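Local coordinates for protein bazooka, isoform C,LD29223p (Drosophila melanogaster, PDB 5OAK) that binds, through its first PDZ domain, the C-terminal PDZ-binding motif of the polarity protein Par-6, and probably also interacts with phosphatidylinositol and phosphatidic acid, at residues L33-V38 with D53-I58; E7-I12 with V86-G91; E57-K62 with S82-R87. All coordinates share one frame; numbering follows the deposited sequence. Where two conformers were deposited one is given.

Contact 1: residues L33-V38 with D53-I58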
loop_
_atom_site.group_PDB
_atom_site.type_symbol
_atom_site.label_atom_id
_atom_site.label_comp_id
_atom_site.label_asym_id
_atom_site.label_seq_id
_atom_site.Cartn_x
_atom_site.Cartn_y
_atom_site.Cartn_z
ATOM N N LEU A 33 -4.640 -3.793 2.606
ATOM C CA LEU A 33 -3.296 -4.309 2.804
ATOM C C LEU A 33 -2.819 -3.862 4.165
ATOM O O LEU A 33 -2.896 -2.673 4.494
ATOM C CB LEU A 33 -2.342 -3.779 1.722
ATOM C CG LEU A 33 -2.631 -4.320 0.285
ATOM C CD1 LEU A 33 -1.838 -3.446 -0.770
ATOM C CD2 LEU A 33 -2.316 -5.806 0.166
ATOM N N LEU A 34 -2.279 -4.785 4.944
ATOM C CA LEU A 34 -1.703 -4.465 6.254
ATOM C C LEU A 34 -0.205 -4.222 6.104
ATOM O O LEU A 34 0.514 -5.043 5.569
ATOM C CB LEU A 34 -1.980 -5.627 7.221
ATOM C CG LEU A 34 -1.598 -5.489 8.676
ATOM C CD1 LEU A 34 -2.303 -4.322 9.313
ATOM C CD2 LEU A 34 -1.994 -6.805 9.350
ATOM N N VAL A 35 0.279 -3.076 6.559
ATOM C CA VAL A 35 1.714 -2.800 6.448
ATOM C C VAL A 35 2.482 -3.565 7.532
ATOM O O VAL A 35 2.205 -3.406 8.725
ATOM C CB VAL A 35 1.956 -1.274 6.548
ATOM C CG1 VAL A 35 3.498 -0.958 6.518
ATOM C CG2 VAL A 35 1.229 -0.562 5.383
ATOM N N GLN A 36 3.430 -4.413 7.123
ATOM C CA GLN A 36 4.207 -5.150 8.111
ATOM C C GLN A 36 5.522 -4.456 8.425
ATOM O O GLN A 36 5.999 -4.488 9.555
ATOM C CB GLN A 36 4.490 -6.564 7.607
ATOM C CG GLN A 36 3.256 -7.430 7.440
ATOM C CD GLN A 36 2.570 -7.710 8.762
ATOM O OE1 GLN A 36 1.576 -7.074 9.105
ATOM N NE2 GLN A 36 3.100 -8.670 9.510
ATOM N N HIS A 37 6.109 -3.785 7.467
ATOM C CA HIS A 37 7.406 -3.184 7.701
ATOM C C HIS A 37 7.597 -2.027 6.766
ATOM O O HIS A 37 7.105 -2.071 5.630
ATOM C CB HIS A 37 8.517 -4.197 7.488
ATOM C CG HIS A 37 9.836 -3.717 7.960
ATOM N ND1 HIS A 37 10.852 -3.356 7.096
ATOM C CD2 HIS A 37 10.295 -3.473 9.210
ATOM C CE1 HIS A 37 11.903 -2.961 7.794
ATOM N NE2 HIS A 37 11.593 -3.018 9.075
ATOM N N VAL A 38 8.273 -0.992 7.275
ATOM C CA VAL A 38 8.629 0.170 6.474
ATOM C C VAL A 38 10.137 0.367 6.674
ATOM O O VAL A 38 10.627 0.469 7.827
ATOM C CB VAL A 38 7.855 1.425 6.914
ATOM C CG1 VAL A 38 8.264 2.608 6.063
ATOM C CG2 VAL A 38 6.327 1.181 6.783
ATOM N N ASP A 53 -0.391 0.072 9.712
ATOM C CA ASP A 53 -1.337 0.797 8.866
ATOM C C ASP A 53 -2.138 -0.217 8.046
ATOM O O ASP A 53 -1.569 -1.191 7.552
ATOM C CB ASP A 53 -0.627 1.666 7.844
ATOM C CG ASP A 53 -0.019 2.932 8.406
ATOM O OD1 ASP A 53 -0.289 3.332 9.580
ATOM O OD2 ASP A 53 0.695 3.576 7.587
ATOM N N ARG A 54 -3.419 0.046 7.846
ATOM C CA ARG A 54 -4.213 -0.709 6.895
ATOM C C ARG A 54 -4.482 0.180 5.690
ATOM O O ARG A 54 -5.139 1.206 5.802
ATOM C CB ARG A 54 -5.532 -1.172 7.512
ATOM C CG ARG A 54 -6.359 -2.038 6.579
ATOM C CD ARG A 54 -7.288 -2.970 7.340
ATOM N NE ARG A 54 -8.430 -2.252 7.882
ATOM C CZ ARG A 54 -9.653 -2.285 7.367
ATOM N NH1 ARG A 54 -10.622 -1.589 7.937
ATOM N NH2 ARG A 54 -9.909 -3.006 6.288
ATOM N N ILE A 55 -3.957 -0.216 4.541
ATOM C CA ILE A 55 -4.102 0.575 3.316
ATOM C C ILE A 55 -5.454 0.227 2.701
ATOM O O ILE A 55 -5.707 -0.942 2.394
ATOM C CB ILE A 55 -2.990 0.259 2.315
ATOM C CG1 ILE A 55 -1.633 0.703 2.892
ATOM C CG2 ILE A 55 -3.304 0.955 0.988
ATOM C CD1 ILE A 55 -0.447 0.089 2.067
ATOM N N LEU A 56 -6.303 1.229 2.500
ATOM C CA LEU A 56 -7.659 1.024 2.006
ATOM C C LEU A 56 -7.845 1.421 0.547
ATOM O O LEU A 56 -8.787 0.979 -0.100
ATOM C CB LEU A 56 -8.646 1.808 2.866
ATOM C CG LEU A 56 -8.661 1.450 4.348
ATOM C CD1 LEU A 56 -9.750 2.236 5.055
ATOM C CD2 LEU A 56 -8.873 -0.043 4.525
ATOM N N GLU A 57 -6.963 2.268 0.042
ATOM C CA GLU A 57 -7.197 2.870 -1.273
ATOM C C GLU A 57 -5.877 3.329 -1.844
ATOM O O GLU A 57 -5.023 3.860 -1.087
ATOM C CB GLU A 57 -8.188 4.051 -1.137
ATOM C CG GLU A 57 -8.594 4.752 -2.412
ATOM C CD GLU A 57 -9.658 5.825 -2.152
ATOM O OE1 GLU A 57 -9.899 6.698 -3.013
ATOM O OE2 GLU A 57 -10.266 5.791 -1.066
ATOM N N ILE A 58 -5.688 3.141 -3.153
ATOM C CA ILE A 58 -4.451 3.587 -3.802
ATOM C C ILE A 58 -4.821 4.333 -5.057
ATOM O O ILE A 58 -5.500 3.778 -5.913
ATOM C CB ILE A 58 -3.501 2.408 -4.149
ATOM C CG1 ILE A 58 -3.154 1.650 -2.861
ATOM C CG2 ILE A 58 -2.194 2.969 -4.826
ATOM C CD1 ILE A 58 -2.361 0.415 -3.117
#

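Contact 2: residues E7-I12 with V86-G91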
loop_
_atom_site.group_PDB
_atom_site.type_symbol
_atom_site.label_atom_id
_atom_site.label_comp_id
_atom_site.label_asym_id
_atom_site.label_seq_id
_atom_site.Cartn_x
_atom_site.Cartn_y
_atom_site.Cartn_z
ATOM N N GLU A 7 -6.424 8.542 6.847
ATOM C CA GLU A 7 -5.507 9.625 6.503
ATOM C C GLU A 7 -4.998 9.409 5.102
ATOM O O GLU A 7 -4.686 8.281 4.748
ATOM C CB GLU A 7 -4.265 9.682 7.433
ATOM C CG GLU A 7 -4.428 9.453 8.922
ATOM C CD GLU A 7 -3.095 9.701 9.610
ATOM O OE1 GLU A 7 -2.258 10.408 8.995
ATOM O OE2 GLU A 7 -2.866 9.177 10.710
ATOM N N MET A 8 -4.916 10.464 4.315
ATOM C CA MET A 8 -4.337 10.315 2.981
ATOM C C MET A 8 -2.851 10.683 3.020
ATOM O O MET A 8 -2.446 11.764 3.470
ATOM C CB MET A 8 -5.095 11.166 1.952
ATOM C CG MET A 8 -4.636 10.944 0.500
ATOM S SD MET A 8 -5.161 9.344 -0.183
ATOM C CE MET A 8 -6.922 9.635 -0.496
ATOM N N LEU A 9 -2.043 9.734 2.571
ATOM C CA LEU A 9 -0.593 9.869 2.523
ATOM C C LEU A 9 -0.139 9.997 1.078
ATOM O O LEU A 9 -0.816 9.549 0.147
ATOM C CB LEU A 9 0.098 8.645 3.138
ATOM C CG LEU A 9 -0.381 8.299 4.549
ATOM C CD1 LEU A 9 0.387 7.073 5.100
ATOM C CD2 LEU A 9 -0.279 9.501 5.491
ATOM N N LEU A 10 1.048 10.568 0.908
ATOM C CA LEU A 10 1.627 10.712 -0.425
ATOM C C LEU A 10 2.997 10.070 -0.405
ATOM O O LEU A 10 3.839 10.434 0.443
ATOM C CB LEU A 10 1.750 12.181 -0.791
ATOM C CG LEU A 10 2.428 12.476 -2.114
ATOM C CD1 LEU A 10 1.628 11.946 -3.295
ATOM C CD2 LEU A 10 2.649 13.952 -2.263
ATOM N N ILE A 11 3.214 9.104 -1.287
ATOM C CA ILE A 11 4.537 8.486 -1.439
ATOM C C ILE A 11 5.049 8.835 -2.821
ATOM O O ILE A 11 4.373 8.540 -3.819
ATOM C CB ILE A 11 4.475 6.935 -1.296
ATOM C CG1 ILE A 11 3.944 6.562 0.061
ATOM C CG2 ILE A 11 5.850 6.298 -1.457
ATOM C CD1 ILE A 11 3.741 5.049 0.118
ATOM N N ILE A 12 6.245 9.396 -2.927
ATOM C CA ILE A 12 6.800 9.691 -4.244
ATOM C C ILE A 12 7.337 8.371 -4.844
ATOM O O ILE A 12 8.023 7.608 -4.157
ATOM C CB ILE A 12 7.918 10.741 -4.136
ATOM C CG1 ILE A 12 7.372 12.005 -3.433
ATOM C CG2 ILE A 12 8.515 11.090 -5.510
ATOM C CD1 ILE A 12 6.100 12.572 -4.034
ATOM N N VAL A 86 -2.144 7.246 -0.914
ATOM C CA VAL A 86 -2.509 6.021 -0.196
ATOM C C VAL A 86 -3.345 6.369 1.000
ATOM O O VAL A 86 -2.914 7.162 1.849
ATOM C CB VAL A 86 -1.196 5.315 0.252
ATOM C CG1 VAL A 86 -1.478 3.994 0.937
ATOM C CG2 VAL A 86 -0.286 5.093 -0.961
ATOM N N ARG A 87 -4.548 5.828 1.090
ATOM C CA ARG A 87 -5.390 6.141 2.240
ATOM C C ARG A 87 -5.264 5.039 3.268
ATOM O O ARG A 87 -5.421 3.851 2.909
ATOM C CB ARG A 87 -6.867 6.294 1.809
ATOM C CG ARG A 87 -7.727 6.714 2.978
ATOM C CD ARG A 87 -9.114 7.231 2.476
ATOM N NE ARG A 87 -9.843 6.220 1.726
ATOM C CZ ARG A 87 -10.645 5.281 2.238
ATOM N NH1 ARG A 87 -10.821 5.200 3.561
ATOM N NH2 ARG A 87 -11.250 4.390 1.401
ATOM N N VAL A 88 -4.920 5.399 4.516
ATOM C CA VAL A 88 -4.689 4.384 5.535
ATOM C C VAL A 88 -5.550 4.605 6.802
ATOM O O VAL A 88 -5.892 5.734 7.131
ATOM C CB VAL A 88 -3.178 4.297 5.972
ATOM C CG1 VAL A 88 -2.283 4.039 4.764
ATOM C CG2 VAL A 88 -2.731 5.554 6.704
ATOM N N LEU A 89 -5.836 3.510 7.504
ATOM C CA LEU A 89 -6.245 3.576 8.907
ATOM C C LEU A 89 -5.052 3.213 9.749
ATOM O O LEU A 89 -4.432 2.165 9.509
ATOM C CB LEU A 89 -7.374 2.586 9.196
ATOM C CG LEU A 89 -8.757 2.956 8.749
ATOM C CD1 LEU A 89 -9.761 1.830 9.101
ATOM C CD2 LEU A 89 -9.170 4.293 9.400
ATOM N N ARG A 90 -4.741 4.020 10.753
ATOM C CA ARG A 90 -3.576 3.740 11.593
ATOM C C ARG A 90 -3.869 2.562 12.525
ATOM O O ARG A 90 -5.009 2.377 12.912
ATOM C CB ARG A 90 -3.226 4.969 12.414
ATOM C CG ARG A 90 -2.850 6.182 11.580
ATOM C CD ARG A 90 -1.641 5.914 10.747
ATOM N NE ARG A 90 -1.085 7.163 10.221
ATOM C CZ ARG A 90 0.027 7.210 9.508
ATOM N NH1 ARG A 90 0.625 6.058 9.208
ATOM N NH2 ARG A 90 0.527 8.379 9.069
ATOM N N GLY A 91 -2.835 1.799 12.903
ATOM C CA GLY A 91 -2.989 0.645 13.779
ATOM C C GLY A 91 -3.284 0.977 15.226
ATOM O O GLY A 91 -3.265 2.145 15.605
#

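Contact 3: residues E57-K62 with S82-R87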
loop_
_atom_site.group_PDB
_atom_site.type_symbol
_atom_site.label_atom_id
_atom_site.label_comp_id
_atom_site.label_asym_id
_atom_site.label_seq_id
_atom_site.Cartn_x
_atom_site.Cartn_y
_atom_site.Cartn_z
ATOM N N GLU A 57 -6.963 2.268 0.042
ATOM C CA GLU A 57 -7.197 2.870 -1.273
ATOM C C GLU A 57 -5.877 3.329 -1.844
ATOM O O GLU A 57 -5.023 3.860 -1.087
ATOM C CB GLU A 57 -8.188 4.051 -1.137
ATOM C CG GLU A 57 -8.594 4.752 -2.412
ATOM C CD GLU A 57 -9.658 5.825 -2.152
ATOM O OE1 GLU A 57 -9.899 6.698 -3.013
ATOM O OE2 GLU A 57 -10.266 5.791 -1.066
ATOM N N ILE A 58 -5.688 3.141 -3.153
ATOM C CA ILE A 58 -4.451 3.587 -3.802
ATOM C C ILE A 58 -4.821 4.333 -5.057
ATOM O O ILE A 58 -5.500 3.778 -5.913
ATOM C CB ILE A 58 -3.501 2.408 -4.149
ATOM C CG1 ILE A 58 -3.154 1.650 -2.861
ATOM C CG2 ILE A 58 -2.194 2.969 -4.826
ATOM C CD1 ILE A 58 -2.361 0.415 -3.117
ATOM N N ASN A 59 -4.407 5.600 -5.147
ATOM C CA ASN A 59 -4.685 6.439 -6.321
ATOM C C ASN A 59 -6.167 6.387 -6.682
ATOM O O ASN A 59 -6.563 6.245 -7.854
ATOM C CB ASN A 59 -3.800 6.054 -7.514
ATOM C CG ASN A 59 -2.380 6.481 -7.296
ATOM O OD1 ASN A 59 -2.099 7.094 -6.299
ATOM N ND2 ASN A 59 -1.484 6.175 -8.209
ATOM N N GLY A 60 -6.995 6.474 -5.646
ATOM C CA GLY A 60 -8.439 6.554 -5.819
ATOM C C GLY A 60 -9.179 5.247 -6.028
ATOM O O GLY A 60 -10.415 5.246 -6.096
ATOM N N ILE A 61 -8.444 4.139 -6.067
ATOM C CA ILE A 61 -9.029 2.812 -6.303
ATOM C C ILE A 61 -9.182 2.156 -4.919
ATOM O O ILE A 61 -8.184 1.834 -4.241
ATOM C CB ILE A 61 -8.198 1.933 -7.229
ATOM C CG1 ILE A 61 -7.972 2.629 -8.580
ATOM C CG2 ILE A 61 -8.863 0.549 -7.393
ATOM C CD1 ILE A 61 -9.241 3.082 -9.237
ATOM N N LYS A 62 -10.422 1.994 -4.479
ATOM C CA LYS A 62 -10.705 1.344 -3.196
ATOM C C LYS A 62 -10.329 -0.126 -3.238
ATOM O O LYS A 62 -10.714 -0.866 -4.177
ATOM C CB LYS A 62 -12.157 1.526 -2.914
ATOM C CG LYS A 62 -12.378 2.950 -2.489
ATOM C CD LYS A 62 -13.820 3.214 -2.111
ATOM C CE LYS A 62 -14.057 4.727 -2.032
ATOM N NZ LYS A 62 -15.452 5.018 -1.629
ATOM N N SER A 82 3.695 8.641 -11.124
ATOM C CA SER A 82 4.794 9.374 -10.470
ATOM C C SER A 82 4.684 9.419 -8.951
ATOM O O SER A 82 5.644 9.731 -8.262
ATOM C CB SER A 82 4.867 10.800 -11.020
ATOM O OG SER A 82 3.693 11.498 -10.653
ATOM N N GLU A 83 3.510 9.123 -8.405
ATOM C CA GLU A 83 3.327 9.113 -6.973
ATOM C C GLU A 83 2.133 8.265 -6.623
ATOM O O GLU A 83 1.274 8.002 -7.452
ATOM C CB GLU A 83 3.142 10.509 -6.432
ATOM C CG GLU A 83 1.930 11.139 -6.980
ATOM C CD GLU A 83 1.889 12.607 -6.772
ATOM O OE1 GLU A 83 0.762 13.115 -6.655
ATOM O OE2 GLU A 83 2.977 13.226 -6.746
ATOM N N LEU A 84 2.108 7.833 -5.374
ATOM C CA LEU A 84 1.024 7.021 -4.835
ATOM C C LEU A 84 0.308 7.811 -3.764
ATOM O O LEU A 84 0.931 8.215 -2.767
ATOM C CB LEU A 84 1.553 5.732 -4.202
ATOM C CG LEU A 84 2.517 4.858 -5.002
ATOM C CD1 LEU A 84 2.874 3.625 -4.190
ATOM C CD2 LEU A 84 1.896 4.456 -6.295
ATOM N N ARG A 85 -0.978 7.980 -3.930
ATOM C CA ARG A 85 -1.838 8.584 -2.918
ATOM C C ARG A 85 -2.492 7.426 -2.178
ATOM O O ARG A 85 -3.282 6.687 -2.764
ATOM C CB ARG A 85 -2.867 9.510 -3.570
ATOM C CG ARG A 85 -2.168 10.692 -4.251
ATOM C CD ARG A 85 -3.034 11.457 -5.226
ATOM N NE ARG A 85 -3.643 10.623 -6.263
ATOM C CZ ARG A 85 -3.013 10.146 -7.339
ATOM N NH1 ARG A 85 -1.695 10.371 -7.542
ATOM N NH2 ARG A 85 -3.710 9.413 -8.202
ATOM N N VAL A 86 -2.144 7.246 -0.914
ATOM C CA VAL A 86 -2.509 6.021 -0.196
ATOM C C VAL A 86 -3.345 6.369 1.000
ATOM O O VAL A 86 -2.914 7.162 1.849
ATOM C CB VAL A 86 -1.196 5.315 0.252
ATOM C CG1 VAL A 86 -1.478 3.994 0.937
ATOM C CG2 VAL A 86 -0.286 5.093 -0.961
ATOM N N ARG A 87 -4.548 5.828 1.090
ATOM C CA ARG A 87 -5.390 6.141 2.240
ATOM C C ARG A 87 -5.264 5.039 3.268
ATOM O O ARG A 87 -5.421 3.851 2.909
ATOM C CB ARG A 87 -6.867 6.294 1.809
ATOM C CG ARG A 87 -7.727 6.714 2.978
ATOM C CD ARG A 87 -9.114 7.231 2.476
ATOM N NE ARG A 87 -9.843 6.220 1.726
ATOM C CZ ARG A 87 -10.645 5.281 2.238
ATOM N NH1 ARG A 87 -10.821 5.200 3.561
ATOM N NH2 ARG A 87 -11.250 4.390 1.401
HETATM O O HOH W 1 -6.133 7.243 -2.991
#

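Contact 1: residues L33-V38 with D53-I58
Leu33 and Ile55 face one another as a hydrogen-bonded antiparallel pair, a clear case of backbone register deciding which side chains meet. Ile55 N donates to Leu33 O at 2.7 Å, and Leu33 N answers with a longer bond of 3.1 Å to a lone pair of Ile55 O. The two side chains leave the sheet on the same face, with Leu33 CB 4.1 Å from Ile55 CB. Further along, Val35 N donates to Asp53 O at 2.8 Å, an almost straight bond (173° at the hydrogen). With Val35 CG1 anti to the backbone N (chi1 177°), the other methyl lies beside that nitrogen and faces the partner strand. CG2 of Val35 thus rests 3.8 Å from Ile55 CD1 and equally close to Asp53 CB. The Asp53 carboxylate is engaged elsewhere, by the backbone N of Arg50 and by Arg90. Leu33 also packs on Val71 and Leu75 of helix 68-78, and on Leu115 in the fused Par-6 tail of a second subunit. Both segments belong to the Bazooka part of this engineered chain, and their pairing joins two central strands of the PDZ fold, beside its peptide groove.

Contact 2: residues E7-I12 with V86-G91
Glu7 swings CG beside its own backbone N (chi1 -41°) and runs extended from there, while Arg90 folds back at chi2 (-61°); the two side chains therefore meet at about a right angle over the strand pair. Arg90 NE donates to Glu7 OE2 at 2.7 Å, the main bond of a salt bridge, and Arg90 NH2 adds a weak bond of 3.4 Å to Glu7 OE1. The flat groups are steeply turned, 76° between planes: OE2 lies at the guanidinium edge, but is approached from above the carboxylate plane. Val88 CG2 covers one face of the guanidinium near its rim, and Leu9 CD2 approaches Arg90 NH2 at 3.8 Å. Arg90 NH1 has further partners in the Asp53 carboxylate and the carbonyl of Arg48, so the guanidinium is fixed by several bonds.

Beneath, four backbone bonds tie Glu7 to Val88 and Leu9 to Val86, illustrated by Leu9 N to Val86 O at 2.8 Å. On the face of these residues Leu9 CD1 meets Val88 CG2 at 3.8 Å, and Ile11 CD1 lies 4.2 Å from Val86 CG2. On the other face Met8, bent at both later torsions in the conformer described, lays SD 4.0 Å from Arg87 CB.

Within the Bazooka PDZ domain, strand 7-12 thus borders strand 83-89, whose other side pairs with strand 54-58; Leu49, in the loop that follows helix 43-46, packs on Leu9, Ile11 and Val88.

Contact 3: residues E57-K62 with S82-R87
Glu57 OE2 is gripped by two nitrogens of Arg87 across the strands, NE at 2.9 Å and NH2 at 3.0 Å. Both bonds lie close to the guanidinium plane, yet they reach the oxygen differently: NH2 comes nearly in line with its C-O bond, whereas NE approaches from above the carboxylate plane. The two planes stand 78° apart. Glu57 reaches this position fully extended, in the conformer described, and the remaining terminal nitrogen of Arg87, NH1, is held by the carbonyl of Asp5. Below the salt bridge, Arg87 N donates to Glu57 O at 3.0 Å.

Strand 54-58 then reverses through a type I' beta turn from Ile58 to Ile61, with Asn59 and Gly60 at its centre, in the Bazooka PDZ domain. Both take positive phi, a shape that suits an Asn-Gly pair and lets strand 61-62 fold back along strand 54-58. Where the main chain departs, the Asn59 side chain extends the pairing. Asn59 N still donates to Arg85 O at 2.9 Å, and Asn59 OD1 accepts from Arg85 N at 2.8 Å in a practically straight bond (178°). Asn59 ND2 adds a weak bond to Glu83 O at 3.4 Å. The amide so held lies flat against the Arg85 guanidinium, the planes only 4° apart and Asn59 OD1 over the centre of one face; a bend at chi3 of Arg85 brings that group across. A water accepts from Gly60 N and donates to Arg85 O, bridging turn and strand. On the opposite face of the sheet from Glu57, Ile58 forms a non-hydrogen-bonded antiparallel pair with Val86 and packs on Leu75 and Ala78 of helix 68-78.

All three contacts are antiparallel pairings in one sheet of the Bazooka PDZ1 domain. Across it the strands run 21-25, 33-38, 54-58, 83-89 and 7-12; contact 1 joins 33-38 to 54-58, contact 3 joins 54-58 to 83-89, and contact 2 joins 83-89 to 7-12. The centres of contacts 1 and 2 lie about 8 Å apart, as do those of contacts 2 and 3; contacts 1 and 3 are about 11 Å apart. Along the chain contact 1 is nested within the loop closed by contact 2, which brings the domain's two ends together, and the chain between the segments of contact 3 holds helix 68-78. That helix and strand 21-25 flank the peptide groove of a PDZ domain.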